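Long-range contacts in chorismatase (Streptomyces hygroscopicus, PDB 4BPS), which hydrolyses chorismate to a dihydroxycyclohexadiene carboxylic acid and pyruvate in the biosynthesis of the immunosuppressants FK506 and FK520: residues 134-140 with 189-195; 177-181 with 241-245. All blocks are in the same frame, centred on the assembly; numbering follows the deposited sequence.

Interaction 1. Residues 134-140 with 189-195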
ATOM      1  N   LEU A 134      -4.903  -4.107  11.661  1.00  6.03           N
ATOM      2  CA  LEU A 134      -4.528  -3.864  10.275  1.00  6.28           C
ATOM      3  C   LEU A 134      -3.006  -3.793  10.149  1.00  5.32           C
ATOM      4  O   LEU A 134      -2.335  -3.203  10.990  1.00  5.87           O
ATOM      5  CB  LEU A 134      -5.136  -2.559   9.757  1.00  7.47           C
ATOM      6  CG  LEU A 134      -6.627  -2.606   9.480  1.00 10.07           C
ATOM      7  CD1 LEU A 134      -7.135  -1.178   9.269  1.00 11.49           C
ATOM      8  CD2 LEU A 134      -6.916  -3.433   8.224  1.00 12.12           C
ATOM      9  N   ALA A 135      -2.494  -4.402   9.086  1.00  5.46           N
ATOM     10  CA  ALA A 135      -1.059  -4.546   8.864  1.00  5.70           C
ATOM     11  C   ALA A 135      -0.531  -3.749   7.680  1.00  4.89           C
ATOM     12  O   ALA A 135       0.654  -3.421   7.647  1.00  5.72           O
ATOM     13  CB  ALA A 135      -0.710  -6.016   8.636  1.00  7.15           C
ATOM     14  N   ARG A 136      -1.382  -3.503   6.686  1.00  4.77           N
ATOM     15  CA  ARG A 136      -0.945  -2.825   5.475  1.00  4.74           C
ATOM     16  C   ARG A 136      -2.194  -2.436   4.711  1.00  4.52           C
ATOM     17  O   ARG A 136      -3.120  -3.259   4.621  1.00  4.75           O
ATOM     18  CB  ARG A 136      -0.070  -3.744   4.608  1.00  5.08           C
ATOM     19  CG  ARG A 136       1.163  -3.110   4.033  1.00  5.51           C
ATOM     20  CD  ARG A 136       0.901  -1.963   3.053  1.00  5.08           C
ATOM     21  NE  ARG A 136       2.131  -1.507   2.402  1.00  4.99           N
ATOM     22  CZ  ARG A 136       2.129  -0.516   1.525  1.00  4.32           C
ATOM     23  NH1 ARG A 136       3.254  -0.147   0.931  1.00  4.92           N
ATOM     24  NH2 ARG A 136       1.002   0.111   1.263  1.00  5.02           N
ATOM     25  N   THR A 137      -2.262  -1.228   4.169  1.00  4.41           N
ATOM     26  CA  THR A 137      -3.345  -0.844   3.293  1.00  4.54           C
ATOM     27  C   THR A 137      -2.779  -0.248   2.011  1.00  4.39           C
ATOM     28  O   THR A 137      -1.683   0.317   2.001  1.00  4.54           O
ATOM     29  CB  THR A 137      -4.290   0.202   3.947  1.00  5.13           C
ATOM     30  OG1 THR A 137      -3.569   1.410   4.209  1.00  5.22           O
ATOM     31  CG2 THR A 137      -4.921  -0.334   5.215  1.00  5.84           C
ATOM     32  N   TRP A 138      -3.561  -0.355   0.930  1.00  4.08           N
ATOM     33  CA  TRP A 138      -3.227   0.320  -0.323  1.00  4.24           C
ATOM     34  C   TRP A 138      -4.497   0.968  -0.849  1.00  4.54           C
ATOM     35  O   TRP A 138      -5.579   0.380  -0.778  1.00  5.32           O
ATOM     36  CB  TRP A 138      -2.737  -0.648  -1.386  1.00  4.55           C
ATOM     37  CG  TRP A 138      -1.418  -1.336  -1.147  1.00  4.85           C
ATOM     38  CD1 TRP A 138      -0.223  -1.011  -1.716  1.00  4.93           C
ATOM     39  CD2 TRP A 138      -1.176  -2.513  -0.328  1.00  4.72           C
ATOM     40  NE1 TRP A 138       0.745  -1.913  -1.321  1.00  5.05           N
ATOM     41  CE2 TRP A 138       0.195  -2.830  -0.463  1.00  4.63           C
ATOM     42  CE3 TRP A 138      -1.978  -3.326   0.481  1.00  4.93           C
ATOM     43  CZ2 TRP A 138       0.783  -3.933   0.174  1.00  5.23           C
ATOM     44  CZ3 TRP A 138      -1.394  -4.416   1.114  1.00  5.26           C
ATOM     45  CH2 TRP A 138      -0.026  -4.713   0.949  1.00  5.45           C
ATOM     46  N   ASN A 139      -4.331   2.150  -1.429  1.00  4.44           N
ATOM     47  CA  ASN A 139      -5.424   2.907  -2.040  1.00  4.73           C
ATOM     48  C   ASN A 139      -4.978   3.329  -3.431  1.00  4.09           C
ATOM     49  O   ASN A 139      -4.033   4.108  -3.579  1.00  4.73           O
ATOM     50  CB  ASN A 139      -5.760   4.160  -1.214  1.00  5.37           C
ATOM     51  CG  ASN A 139      -5.967   3.844   0.252  1.00  5.41           C
ATOM     52  OD1 ASN A 139      -7.043   3.413   0.643  1.00  6.19           O
ATOM     53  ND2 ASN A 139      -4.919   4.038   1.072  1.00  5.74           N
ATOM     54  N   TYR A 140      -5.670   2.785  -4.433  1.00  4.08           N
ATOM     55  CA  TYR A 140      -5.402   3.095  -5.850  1.00  4.41           C
ATOM     56  C   TYR A 140      -6.540   4.016  -6.282  1.00  4.13           C
ATOM     57  O   TYR A 140      -7.685   3.571  -6.402  1.00  4.52           O
ATOM     58  CB  TYR A 140      -5.341   1.819  -6.676  1.00  4.87           C
ATOM     59  CG  TYR A 140      -4.254   0.863  -6.189  1.00  4.88           C
ATOM     60  CD1 TYR A 140      -2.915   1.126  -6.467  1.00  4.84           C
ATOM     61  CD2 TYR A 140      -4.550  -0.272  -5.444  1.00  5.16           C
ATOM     62  CE1 TYR A 140      -1.912   0.288  -6.045  1.00  5.10           C
ATOM     63  CE2 TYR A 140      -3.552  -1.131  -5.009  1.00  4.96           C
ATOM     64  CZ  TYR A 140      -2.229  -0.851  -5.314  1.00  4.83           C
ATOM     65  OH  TYR A 140      -1.197  -1.652  -4.923  1.00  5.39           O
ATOM     66  N   ILE A 189     -11.915   4.126  -6.782  1.00  5.09           N
ATOM     67  CA  ILE A 189     -10.969   3.934  -5.692  1.00  4.89           C
ATOM     68  C   ILE A 189     -10.998   2.471  -5.267  1.00  4.57           C
ATOM     69  O   ILE A 189     -12.051   1.938  -4.945  1.00  5.38           O
ATOM     70  CB  ILE A 189     -11.250   4.857  -4.512  1.00  5.19           C
ATOM     71  CG1 ILE A 189     -11.151   6.331  -4.957  1.00  5.88           C
ATOM     72  CG2 ILE A 189     -10.264   4.570  -3.367  1.00  6.35           C
ATOM     73  CD1 ILE A 189     -11.353   7.353  -3.868  1.00  6.68           C
ATOM     74  N   THR A 190      -9.815   1.846  -5.257  1.00  4.69           N
ATOM     75  CA  THR A 190      -9.644   0.459  -4.843  1.00  4.74           C
ATOM     76  C   THR A 190      -8.797   0.437  -3.571  1.00  4.69           C
ATOM     77  O   THR A 190      -7.746   1.079  -3.516  1.00  5.00           O
ATOM     78  CB  THR A 190      -8.951  -0.349  -5.941  1.00  5.30           C
ATOM     79  OG1 THR A 190      -9.693  -0.265  -7.156  1.00  5.23           O
ATOM     80  CG2 THR A 190      -8.790  -1.822  -5.576  1.00  5.72           C
ATOM     81  N   CYS A 191      -9.263  -0.333  -2.592  1.00  4.78           N
ATOM     82  CA  CYS A 191      -8.562  -0.529  -1.330  1.00  5.09           C
ATOM     83  C   CYS A 191      -8.204  -2.005  -1.150  1.00  5.07           C
ATOM     84  O   CYS A 191      -9.050  -2.898  -1.323  1.00  5.93           O
ATOM     85  CB  CYS A 191      -9.441  -0.070  -0.167  1.00  5.83           C
ATOM     86  SG  CYS A 191      -8.742  -0.355   1.493  1.00  8.34           S
ATOM     87  N   VAL A 192      -6.928  -2.244  -0.839  1.00  4.77           N
ATOM     88  CA  VAL A 192      -6.422  -3.574  -0.548  1.00  5.04           C
ATOM     89  C   VAL A 192      -5.904  -3.541   0.877  1.00  4.68           C
ATOM     90  O   VAL A 192      -5.297  -2.550   1.273  1.00  4.82           O
ATOM     91  CB  VAL A 192      -5.270  -3.934  -1.529  1.00  5.34           C
ATOM     92  CG1 VAL A 192      -4.729  -5.333  -1.285  1.00  5.88           C
ATOM     93  CG2 VAL A 192      -5.697  -3.746  -2.973  1.00  5.82           C
ATOM     94  N   PHE A 193      -6.083  -4.617   1.642  1.00  4.69           N
ATOM     95  CA  PHE A 193      -5.561  -4.609   3.001  1.00  5.15           C
ATOM     96  C   PHE A 193      -5.175  -5.997   3.489  1.00  4.95           C
ATOM     97  O   PHE A 193      -5.719  -7.027   3.029  1.00  4.96           O
ATOM     98  CB  PHE A 193      -6.555  -3.968   3.996  1.00  5.33           C
ATOM     99  CG  PHE A 193      -7.843  -4.728   4.132  1.00  6.25           C
ATOM    100  CD1 PHE A 193      -8.892  -4.507   3.241  1.00  7.57           C
ATOM    101  CD2 PHE A 193      -8.007  -5.670   5.144  1.00  7.54           C
ATOM    102  CE1 PHE A 193     -10.075  -5.215   3.353  1.00  8.60           C
ATOM    103  CE2 PHE A 193      -9.189  -6.377   5.262  1.00  9.32           C
ATOM    104  CZ  PHE A 193     -10.220  -6.147   4.355  1.00  9.35           C
ATOM    105  N   LEU A 194      -4.213  -5.997   4.405  1.00  4.47           N
ATOM    106  CA  LEU A 194      -3.841  -7.162   5.190  1.00  4.63           C
ATOM    107  C   LEU A 194      -4.152  -6.871   6.655  1.00  4.64           C
ATOM    108  O   LEU A 194      -3.974  -5.740   7.117  1.00  5.03           O
ATOM    109  CB  LEU A 194      -2.338  -7.418   5.070  1.00  5.30           C
ATOM    110  CG  LEU A 194      -1.870  -7.989   3.736  1.00  6.86           C
ATOM    111  CD1 LEU A 194      -0.363  -7.788   3.584  1.00  7.11           C
ATOM    112  CD2 LEU A 194      -2.217  -9.476   3.635  1.00  7.66           C
ATOM    113  N   ALA A 195      -4.593  -7.895   7.385  1.00  4.76           N
ATOM    114  CA  ALA A 195      -4.903  -7.751   8.801  1.00  5.27           C
ATOM    115  C   ALA A 195      -4.520  -9.040   9.533  1.00  5.21           C
ATOM    116  O   ALA A 195      -4.382 -10.108   8.920  1.00  6.12           O
ATOM    117  CB  ALA A 195      -6.380  -7.460   9.015  1.00  6.30           C
TER
HETATM  118  O   HOH W   1      -8.891   2.122  -8.527  1.00  5.68           O
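Y140 and T190 exchange two backbone hydrogen bonds, and the shorter is Y140 N to T190 O at 2.8 Å. A water bonded to both Y140 O and T190 OG1 closes the same end. W138 and V192 form the next such pair, with W138 N to V192 O again 2.8 Å. At the far end L194 N donates to R136 O, while L194 O takes a straight bond from A135 N (2.8 Å, 167° at the hydrogen) and a weak one from R136 N. Two residues thus face one, a classic beta bulge in the antiparallel pairing of strands 133-142 and 189-196, neighbours within the mixed sheet of the YjgF fold. Helix 112-129 packs on the face bearing L134, N139 and C191. There L134 CD2 meets both F193 CD2 (4.0 Å) and the methyl of A195. On the other face V192 spreads its two methyls between two aromatic rings: CG1 is 3.8 Å from W138 CE3, and CG2 meets the edge of Y140 in its plane, 3.9 Å from CE2. With CG1 anti to the backbone N (chi1 -179°), each branch reaches a different ring. L194 CD1 touches the W138 rim at CH2. Over one face of the indole, toward its rim, lies R136 NH2, which also donates to T137 O; W138 NE1 itself bonds E340.

Interaction 2. Residues 177-181 with 241-245. With 3EB (3-(2-carboxyethyl)benzoic acid), chain B.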
ATOM      1  N   PRO A 177      -1.743   1.290   9.768  1.00  4.98           N
ATOM      2  CA  PRO A 177      -0.415   0.756   9.440  1.00  5.02           C
ATOM      3  C   PRO A 177       0.165   1.413   8.190  1.00  4.78           C
ATOM      4  O   PRO A 177      -0.315   2.451   7.711  1.00  4.82           O
ATOM      5  CB  PRO A 177      -0.697  -0.731   9.181  1.00  5.78           C
ATOM      6  CG  PRO A 177      -2.078  -0.691   8.576  1.00  5.35           C
ATOM      7  CD  PRO A 177      -2.812   0.347   9.399  1.00  5.49           C
ATOM      8  N   ALA A 178       1.208   0.794   7.650  1.00  4.59           N
ATOM      9  CA  ALA A 178       1.809   1.207   6.406  1.00  5.05           C
ATOM     10  C   ALA A 178       0.728   1.330   5.325  1.00  4.73           C
ATOM     11  O   ALA A 178      -0.238   0.541   5.294  1.00  4.63           O
ATOM     12  CB  ALA A 178       2.853   0.178   5.987  1.00  5.35           C
ATOM     13  N   ALA A 179       0.922   2.303   4.438  1.00  4.58           N
ATOM     14  CA  ALA A 179      -0.069   2.599   3.411  1.00  4.64           C
ATOM     15  C   ALA A 179       0.561   3.064   2.114  1.00  4.45           C
ATOM     16  O   ALA A 179       1.745   3.443   2.059  1.00  4.50           O
ATOM     17  CB  ALA A 179      -1.055   3.684   3.918  1.00  5.38           C
ATOM     18  N   THR A 180      -0.264   3.032   1.078  1.00  4.32           N
ATOM     19  CA  THR A 180      -0.011   3.672  -0.207  1.00  4.46           C
ATOM     20  C   THR A 180      -1.256   4.442  -0.601  1.00  4.19           C
ATOM     21  O   THR A 180      -2.366   3.927  -0.432  1.00  4.60           O
ATOM     22  CB  THR A 180       0.286   2.620  -1.262  1.00  4.63           C
ATOM     23  OG1 THR A 180       1.511   1.981  -0.896  1.00  4.80           O
ATOM     24  CG2 THR A 180       0.394   3.194  -2.672  1.00  5.47           C
ATOM     25  N   GLY A 181      -1.068   5.663  -1.118  1.00  4.66           N
ATOM     26  CA  GLY A 181      -2.140   6.482  -1.675  1.00  5.55           C
ATOM     27  C   GLY A 181      -1.655   6.975  -3.024  1.00  5.53           C
ATOM     28  O   GLY A 181      -0.890   7.940  -3.095  1.00  6.66           O
ATOM     29  N   PHE A 241       6.754  -4.169   6.464  1.00  5.24           N
ATOM     30  CA  PHE A 241       6.093  -3.566   5.309  1.00  5.36           C
ATOM     31  C   PHE A 241       6.389  -2.069   5.297  1.00  5.35           C
ATOM     32  O   PHE A 241       6.125  -1.383   6.295  1.00  6.10           O
ATOM     33  CB  PHE A 241       4.580  -3.763   5.411  1.00  6.02           C
ATOM     34  CG  PHE A 241       4.163  -5.212   5.457  1.00  6.83           C
ATOM     35  CD1 PHE A 241       4.478  -6.073   4.421  1.00  9.26           C
ATOM     36  CD2 PHE A 241       3.473  -5.724   6.541  1.00  8.40           C
ATOM     37  CE1 PHE A 241       4.096  -7.421   4.461  1.00 10.81           C
ATOM     38  CE2 PHE A 241       3.082  -7.068   6.592  1.00  9.10           C
ATOM     39  CZ  PHE A 241       3.372  -7.905   5.542  1.00  9.27           C
ATOM     40  N   ILE A 242       6.941  -1.561   4.190  1.00  5.08           N
ATOM     41  CA  ILE A 242       7.304  -0.156   4.096  1.00  5.21           C
ATOM     42  C   ILE A 242       6.245   0.549   3.246  1.00  4.92           C
ATOM     43  O   ILE A 242       5.897   0.080   2.158  1.00  5.17           O
ATOM     44  CB  ILE A 242       8.696   0.021   3.485  1.00  5.94           C
ATOM     45  CG1 ILE A 242       9.745  -0.846   4.210  1.00  6.79           C
ATOM     46  CG2 ILE A 242       9.087   1.505   3.527  1.00  6.58           C
ATOM     47  CD1 ILE A 242      10.940  -1.167   3.359  1.00  8.33           C
ATOM     48  N   SER A 243       5.741   1.670   3.743  1.00  4.72           N
ATOM     49  CA  SER A 243       4.767   2.476   2.997  1.00  4.96           C
ATOM     50  C   SER A 243       5.339   2.955   1.681  1.00  4.70           C
ATOM     51  O   SER A 243       6.563   3.008   1.506  1.00  4.95           O
ATOM     52  CB  SER A 243       4.384   3.689   3.828  1.00  4.92           C
ATOM     53  OG  SER A 243       3.650   3.247   4.949  1.00  4.93           O
ATOM     54  N   ALA A 244       4.451   3.365   0.770  1.00  4.86           N
ATOM     55  CA  ALA A 244       4.902   4.193  -0.343  1.00  5.29           C
ATOM     56  C   ALA A 244       5.614   5.401   0.260  1.00  4.56           C
ATOM     57  O   ALA A 244       5.075   6.067   1.155  1.00  4.90           O
ATOM     58  CB  ALA A 244       3.727   4.623  -1.177  1.00  5.74           C
ATOM     59  N   THR A 245       6.829   5.655  -0.224  1.00  4.50           N
ATOM     60  CA  THR A 245       7.743   6.629   0.368  1.00  5.01           C
ATOM     61  C   THR A 245       8.155   7.652  -0.693  1.00  4.57           C
ATOM     62  O   THR A 245       8.577   7.258  -1.786  1.00  4.83           O
ATOM     63  CB  THR A 245       8.969   5.885   0.921  1.00  5.26           C
ATOM     64  OG1 THR A 245       8.550   4.900   1.882  1.00  5.30           O
ATOM     65  CG2 THR A 245       9.924   6.867   1.623  1.00  6.29           C
TER
HETATM   66  C   3EB B1345       3.386  11.358   1.884  1.00  5.35           C
HETATM   67  O   3EB B1345       2.478  12.024   2.392  1.00  5.73           O
HETATM   68  CA  3EB B1345       3.364  10.954   0.436  1.00  5.53           C
HETATM   69  OAB 3EB B1345      -2.638   8.776   1.666  1.00  5.47           O
HETATM   70  OAD 3EB B1345      -2.363   6.604   2.028  1.00  5.49           O
HETATM   71  CAE 3EB B1345       2.310   8.153   1.006  1.00  5.28           C
HETATM   72  CAF 3EB B1345       1.798   6.984   1.557  1.00  4.97           C
HETATM   73  CAG 3EB B1345       1.458   9.198   0.648  1.00  4.77           C
HETATM   74  CAH 3EB B1345       0.435   6.836   1.747  1.00  5.00           C
HETATM   75  CAL 3EB B1345      -1.909   7.764   1.696  1.00  5.09           C
HETATM   76  CAM 3EB B1345       0.089   9.040   0.865  1.00  4.86           C
HETATM   77  CAN 3EB B1345      -0.432   7.876   1.429  1.00  5.07           C
HETATM   78  OXT 3EB B1345       4.441  11.015   2.542  1.00  5.69           O
HETATM   79  C2  3EB B1345       1.969  10.470  -0.012  1.00  5.40           C
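F241 sets its CB 4.3 Å from the methyl of A178, a small apolar contact at the start of the pairing, and its carbonyl O lies 3.6 Å from the same methyl; the ring itself leads off toward L232. The side chain of I242 turns to the opposite side, onto helix 259-274. S243 carries the main polar link: its OG accepts the backbone N-H of A179 at 2.9 Å, with 157° at the hydrogen. Placed anti to the carbonyl carbon (chi1 -68°), this hydroxyl reaches across to strand 178-184 and packs closely on A178, 3.1 Å from CA. It is also bonded to A227 O, so one buried oxygen joins three parts of the backbone. Replacing the serine by an alanine removes the hydroxyl and is likely to leave the A179 N-H and the A227 carbonyl without this shared partner. A244 N then donates to A179 O at 3.0 Å, so A179 is held through both its N-H and its C=O. The A244 methyl points at T180, 3.5 Å from OG1 and 3.9 Å from CG2; OG1 has its strongest partner in E340. Beyond the last bond T245 OG1 turns back to S243 O. The two strands run roughly parallel, at 27°, and belong to different sheets. Side by side they frame part of the bound 3-(2-carboxyethyl)benzoic acid: A244 O and A179 O approach its ring carbon CAF, and G181 N lies 3.4 Å from CAN, in the active-site pocket of the chorismatase.

How the interactions relate
Strand 133-142 pairs with 189-196 in interaction 1 and, along its other edge, with 178-184, whose first half forms interaction 2; the centres lie about 9 Å apart. N139 N to T180 O, 2.8 Å, is one probable bond of that shared edge. R136 joins the contacts through its guanidinium group, NH2 lying 2.9 Å from T180 OG1 and NH1 bonded to the backbone O of I242. Both contacts reach the ligand pocket: the N139 side chain is about 4 Å from the ligand and from the side chain of substrate-binding R162, while that of A244 is about 4 Å from the side chain of E338, the catalytic proton acceptor.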